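Local coordinates for putative thiosulfate sulfurtransferase YNJE (PDB 2WLR), which transfers sulfur from thiosulfate to cyanide, yielding thiocyanate and sulfite, as a monomeric periplasmic enzyme built of rhodanese domains, at residues A[148-160]-A[164-176]. Residues are numbered along the deposited sequence; the frame is centred on the assembly and turned at random.
Sequences WKVIEAAWGAPKL and SHIPGADYIDTNE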
loop_
_atom_site.group_PDB
_atom_site.type_symbol
_atom_site.label_atom_id
_atom_site.label_comp_id
_atom_site.label_asym_id
_atom_site.label_seq_id
_atom_site.Cartn_x
_atom_site.Cartn_y
_atom_site.Cartn_z
ATOM N N TRP A 148 -4.034 7.117 20.486
ATOM C CA TRP A 148 -3.598 7.160 19.096
ATOM C C TRP A 148 -2.829 8.441 18.784
ATOM O O TRP A 148 -3.000 9.499 19.413
ATOM C CB TRP A 148 -4.791 6.947 18.131
ATOM C CG TRP A 148 -5.955 7.916 18.295
ATOM C CD1 TRP A 148 -7.079 7.737 19.068
ATOM C CD2 TRP A 148 -6.121 9.172 17.647
ATOM N NE1 TRP A 148 -7.894 8.818 18.970
ATOM C CE2 TRP A 148 -7.342 9.718 18.097
ATOM C CE3 TRP A 148 -5.348 9.901 16.754
ATOM C CZ2 TRP A 148 -7.803 10.968 17.680
ATOM C CZ3 TRP A 148 -5.799 11.139 16.338
ATOM C CH2 TRP A 148 -7.018 11.667 16.803
ATOM N N LYS A 149 -1.962 8.331 17.782
ATOM C CA LYS A 149 -1.162 9.409 17.274
ATOM C C LYS A 149 -1.275 9.402 15.752
ATOM O O LYS A 149 -1.291 8.306 15.146
ATOM C CB LYS A 149 0.308 9.202 17.655
ATOM C CG LYS A 149 0.615 9.083 19.128
ATOM C CD LYS A 149 0.369 10.406 19.831
ATOM C CE LYS A 149 1.253 10.602 21.085
ATOM N NZ LYS A 149 0.504 10.292 22.310
ATOM N N VAL A 150 -1.302 10.580 15.155
ATOM C CA VAL A 150 -1.160 10.777 13.716
ATOM C C VAL A 150 0.163 11.475 13.458
ATOM O O VAL A 150 0.493 12.450 14.120
ATOM C CB VAL A 150 -2.302 11.587 13.131
ATOM C CG1 VAL A 150 -2.103 11.794 11.626
ATOM C CG2 VAL A 150 -3.628 10.876 13.391
ATOM N N ILE A 151 0.951 10.953 12.534
ATOM C CA ILE A 151 2.309 11.416 12.321
ATOM C C ILE A 151 2.626 11.482 10.853
ATOM O O ILE A 151 2.468 10.472 10.133
ATOM C CB ILE A 151 3.324 10.475 12.993
ATOM C CG1 ILE A 151 2.961 10.215 14.471
ATOM C CG2 ILE A 151 4.721 11.065 12.929
ATOM C CD1 ILE A 151 4.011 9.499 15.258
ATOM N N GLU A 152 3.112 12.636 10.414
ATOM C CA GLU A 152 3.648 12.843 9.070
ATOM C C GLU A 152 5.110 12.441 9.065
ATOM O O GLU A 152 5.874 12.829 9.948
ATOM C CB GLU A 152 3.569 14.310 8.606
ATOM C CG GLU A 152 4.073 14.484 7.197
ATOM C CD GLU A 152 3.719 15.807 6.516
ATOM O OE1 GLU A 152 2.763 16.528 6.916
ATOM O OE2 GLU A 152 4.398 16.093 5.488
ATOM N N ALA A 153 5.506 11.639 8.081
ATOM C CA ALA A 153 6.896 11.209 7.917
ATOM C C ALA A 153 7.455 11.759 6.614
ATOM O O ALA A 153 6.793 11.717 5.575
ATOM C CB ALA A 153 6.986 9.633 7.930
ATOM N N ALA A 154 8.671 12.279 6.676
ATOM C CA ALA A 154 9.394 12.723 5.498
ATOM C C ALA A 154 10.875 12.795 5.817
ATOM O O ALA A 154 11.279 12.729 6.982
ATOM C CB ALA A 154 8.877 14.081 5.000
ATOM N N TRP A 155 11.687 12.916 4.774
ATOM C CA TRP A 155 13.121 13.074 4.929
ATOM C C TRP A 155 13.451 14.499 5.398
ATOM O O TRP A 155 12.967 15.472 4.834
ATOM C CB TRP A 155 13.875 12.754 3.627
ATOM C CG TRP A 155 15.317 13.113 3.763
ATOM C CD1 TRP A 155 16.274 12.362 4.332
ATOM C CD2 TRP A 155 15.945 14.355 3.380
ATOM N NE1 TRP A 155 17.479 13.038 4.332
ATOM C CE2 TRP A 155 17.294 14.270 3.761
ATOM C CE3 TRP A 155 15.485 15.531 2.776
ATOM C CZ2 TRP A 155 18.209 15.310 3.532
ATOM C CZ3 TRP A 155 16.390 16.573 2.550
ATOM C CH2 TRP A 155 17.734 16.448 2.927
ATOM N N GLY A 156 14.252 14.575 6.451
ATOM C CA GLY A 156 14.806 15.841 6.914
ATOM C C GLY A 156 13.883 16.617 7.828
ATOM O O GLY A 156 12.850 16.118 8.276
ATOM N N ALA A 157 14.285 17.845 8.141
ATOM C CA ALA A 157 13.480 18.694 9.000
ATOM C C ALA A 157 12.180 19.046 8.290
ATOM O O ALA A 157 12.129 19.060 7.040
ATOM C CB ALA A 157 14.261 19.978 9.381
ATOM N N PRO A 158 11.141 19.365 9.070
ATOM C CA PRO A 158 9.868 19.674 8.450
ATOM C C PRO A 158 9.999 20.755 7.391
ATOM O O PRO A 158 10.599 21.812 7.651
ATOM C CB PRO A 158 8.994 20.156 9.609
ATOM C CG PRO A 158 9.707 19.862 10.826
ATOM C CD PRO A 158 11.085 19.404 10.538
ATOM N N LYS A 159 9.462 20.483 6.209
ATOM C CA LYS A 159 9.421 21.442 5.108
ATOM C C LYS A 159 7.952 21.722 4.791
ATOM O O LYS A 159 7.354 22.625 5.363
ATOM C CB LYS A 159 10.213 20.916 3.903
ATOM C CG LYS A 159 11.760 21.031 4.078
ATOM C CD LYS A 159 12.523 20.225 3.025
ATOM C CE LYS A 159 12.546 18.687 3.329
ATOM N NZ LYS A 159 13.274 18.256 4.596
ATOM N N LEU A 160 7.353 20.908 3.928
ATOM C CA LEU A 160 5.957 21.106 3.559
ATOM C C LEU A 160 5.008 21.057 4.759
ATOM O O LEU A 160 4.023 21.788 4.796
ATOM C CB LEU A 160 5.570 20.072 2.509
ATOM C CG LEU A 160 6.186 20.344 1.142
ATOM C CD1 LEU A 160 5.955 19.110 0.250
ATOM C CD2 LEU A 160 5.628 21.642 0.542
ATOM N N SER A 164 1.405 23.201 5.587
ATOM C CA SER A 164 0.127 22.521 5.812
ATOM C C SER A 164 0.387 21.078 6.247
ATOM O O SER A 164 1.239 20.408 5.692
ATOM C CB SER A 164 -0.698 22.497 4.523
ATOM O OG SER A 164 -2.048 22.244 4.822
ATOM N N HIS A 165 -0.352 20.630 7.251
ATOM C CA HIS A 165 -0.370 19.234 7.696
ATOM C C HIS A 165 -1.732 18.860 8.237
ATOM O O HIS A 165 -2.625 19.719 8.419
ATOM C CB HIS A 165 0.740 18.911 8.709
ATOM C CG HIS A 165 0.825 19.847 9.874
ATOM N ND1 HIS A 165 0.091 19.693 11.027
ATOM C CD2 HIS A 165 1.652 20.894 10.089
ATOM C CE1 HIS A 165 0.402 20.676 11.869
ATOM N NE2 HIS A 165 1.355 21.400 11.326
ATOM N N ILE A 166 -1.904 17.572 8.494
ATOM C CA ILE A 166 -3.171 17.068 9.021
ATOM C C ILE A 166 -3.313 17.564 10.466
ATOM O O ILE A 166 -2.354 17.533 11.219
ATOM C CB ILE A 166 -3.225 15.539 8.903
ATOM C CG1 ILE A 166 -3.302 15.163 7.438
ATOM C CG2 ILE A 166 -4.413 14.953 9.693
ATOM C CD1 ILE A 166 -3.295 13.661 7.213
ATOM N N PRO A 167 -4.504 18.059 10.831
ATOM C CA PRO A 167 -4.650 18.602 12.188
ATOM C C PRO A 167 -4.283 17.590 13.248
ATOM O O PRO A 167 -4.706 16.441 13.160
ATOM C CB PRO A 167 -6.130 18.949 12.255
ATOM C CG PRO A 167 -6.490 19.264 10.822
ATOM C CD PRO A 167 -5.727 18.264 10.029
ATOM N N GLY A 168 -3.477 18.009 14.220
ATOM C CA GLY A 168 -3.093 17.131 15.326
ATOM C C GLY A 168 -1.939 16.187 14.986
ATOM O O GLY A 168 -1.514 15.402 15.836
ATOM N N ALA A 169 -1.390 16.304 13.775
ATOM C CA ALA A 169 -0.282 15.438 13.366
ATOM C C ALA A 169 1.057 15.922 13.903
ATOM O O ALA A 169 1.367 17.119 13.867
ATOM C CB ALA A 169 -0.211 15.337 11.843
ATOM N N ASP A 170 1.839 14.966 14.391
ATOM C CA ASP A 170 3.244 15.139 14.756
ATOM C C ASP A 170 4.063 14.987 13.458
ATOM O O ASP A 170 3.489 14.777 12.387
ATOM C CB ASP A 170 3.574 14.088 15.834
ATOM C CG ASP A 170 4.954 14.213 16.438
ATOM O OD1 ASP A 170 5.578 15.287 16.379
ATOM O OD2 ASP A 170 5.382 13.186 17.025
ATOM N N TYR A 171 5.378 15.146 13.547
ATOM C CA TYR A 171 6.279 14.970 12.413
ATOM C C TYR A 171 7.459 14.114 12.816
ATOM O O TYR A 171 8.038 14.292 13.909
ATOM C CB TYR A 171 6.802 16.324 11.938
ATOM C CG TYR A 171 7.753 16.233 10.768
ATOM C CD1 TYR A 171 7.277 16.259 9.458
ATOM C CD2 TYR A 171 9.141 16.118 10.958
ATOM C CE1 TYR A 171 8.135 16.158 8.384
ATOM C CE2 TYR A 171 10.007 16.031 9.870
ATOM C CZ TYR A 171 9.495 16.069 8.582
ATOM O OH TYR A 171 10.299 16.004 7.463
ATOM N N ILE A 172 7.789 13.124 11.987
ATOM C CA ILE A 172 8.989 12.325 12.200
ATOM C C ILE A 172 9.874 12.497 10.963
ATOM O O ILE A 172 9.441 12.294 9.821
ATOM C CB ILE A 172 8.702 10.832 12.446
ATOM C CG1 ILE A 172 8.095 10.611 13.821
ATOM C CG2 ILE A 172 10.001 9.982 12.327
ATOM C CD1 ILE A 172 7.629 9.202 14.044
ATOM N N ASP A 173 11.131 12.863 11.195
ATOM C CA ASP A 173 12.179 12.876 10.194
ATOM C C ASP A 173 12.628 11.416 10.039
ATOM O O ASP A 173 12.958 10.754 11.040
ATOM C CB ASP A 173 13.307 13.762 10.760
ATOM C CG ASP A 173 14.504 13.926 9.851
ATOM O OD1 ASP A 173 14.759 13.142 8.911
ATOM O OD2 ASP A 173 15.282 14.858 10.182
ATOM N N THR A 174 12.670 10.901 8.815
ATOM C CA THR A 174 13.119 9.524 8.594
ATOM C C THR A 174 14.541 9.268 9.120
ATOM O O THR A 174 14.899 8.147 9.471
ATOM C CB THR A 174 13.033 9.125 7.113
ATOM O OG1 THR A 174 13.715 10.087 6.295
ATOM C CG2 THR A 174 11.573 9.041 6.646
ATOM N N ASN A 175 15.364 10.309 9.190
ATOM C CA ASN A 175 16.682 10.155 9.785
ATOM C C ASN A 175 16.651 9.801 11.271
ATOM O O ASN A 175 17.678 9.430 11.840
ATOM C CB ASN A 175 17.528 11.420 9.566
ATOM C CG ASN A 175 17.884 11.660 8.100
ATOM O OD1 ASN A 175 17.932 12.811 7.644
ATOM N ND2 ASN A 175 18.145 10.592 7.357
ATOM N N GLU A 176 15.488 9.914 11.921
ATOM C CA GLU A 176 15.323 9.422 13.300
ATOM C C GLU A 176 15.228 7.904 13.372
ATOM O O GLU A 176 15.337 7.336 14.456
ATOM C CB GLU A 176 14.071 9.997 13.968
ATOM C CG GLU A 176 14.049 11.493 14.093
ATOM C CD GLU A 176 12.749 11.999 14.687
ATOM O OE1 GLU A 176 12.428 11.575 15.820
ATOM O OE2 GLU A 176 12.034 12.790 14.034
HETATM O O HOH W 1 -1.071 12.857 16.997
HETATM O O HOH W 2 19.648 11.616 4.785
HETATM O O HOH W 3 9.528 17.627 5.479
#
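Tyr171 lies against Pro158 in a parallel beta-alpha-beta crossover of a rhodanese domain, a worked example of how an edge strand packs against and hydrogen-bonds to the loop that leads to it. Strand 148-154 and edge strand 170-173 run parallel at 36°, laced by five backbone hydrogen bonds from Asp170 N to Val150 O through Thr174 N to Ala154 O. With CG of Tyr171 anti to the backbone N (chi1 180°), the ring reaches the loop 155-159. Pro158 covers one face, its CB 4.0 Å from the ring centroid and exactly on the normal, a CH-pi contact, while Tyr161 of the connecting helix meets the ring edge-to-face. The phenol OH of Tyr171 donates to Gly156 O (2.7 Å), lying 45° out of that carbonyl's plane, and accepts from a water that also binds Lys159 N. Were the ring replaced by an alanine, Gly156 O would probably lose this donor and Pro158 the face it packs on. Glu152 shares this side of the sheet, its carboxylate salt-bridged to Arg211. On the other side Ile151 CG2 meets Ile172 CG1 at 3.5 Å, their side chains crossing at a slant. At the C-terminal end of strand 170-173, Asp173 forms an Asx turn: its OD1 accepts from Asn175 N and, on the opposite face of the carboxylate, from Gly156 N at 2.9 Å.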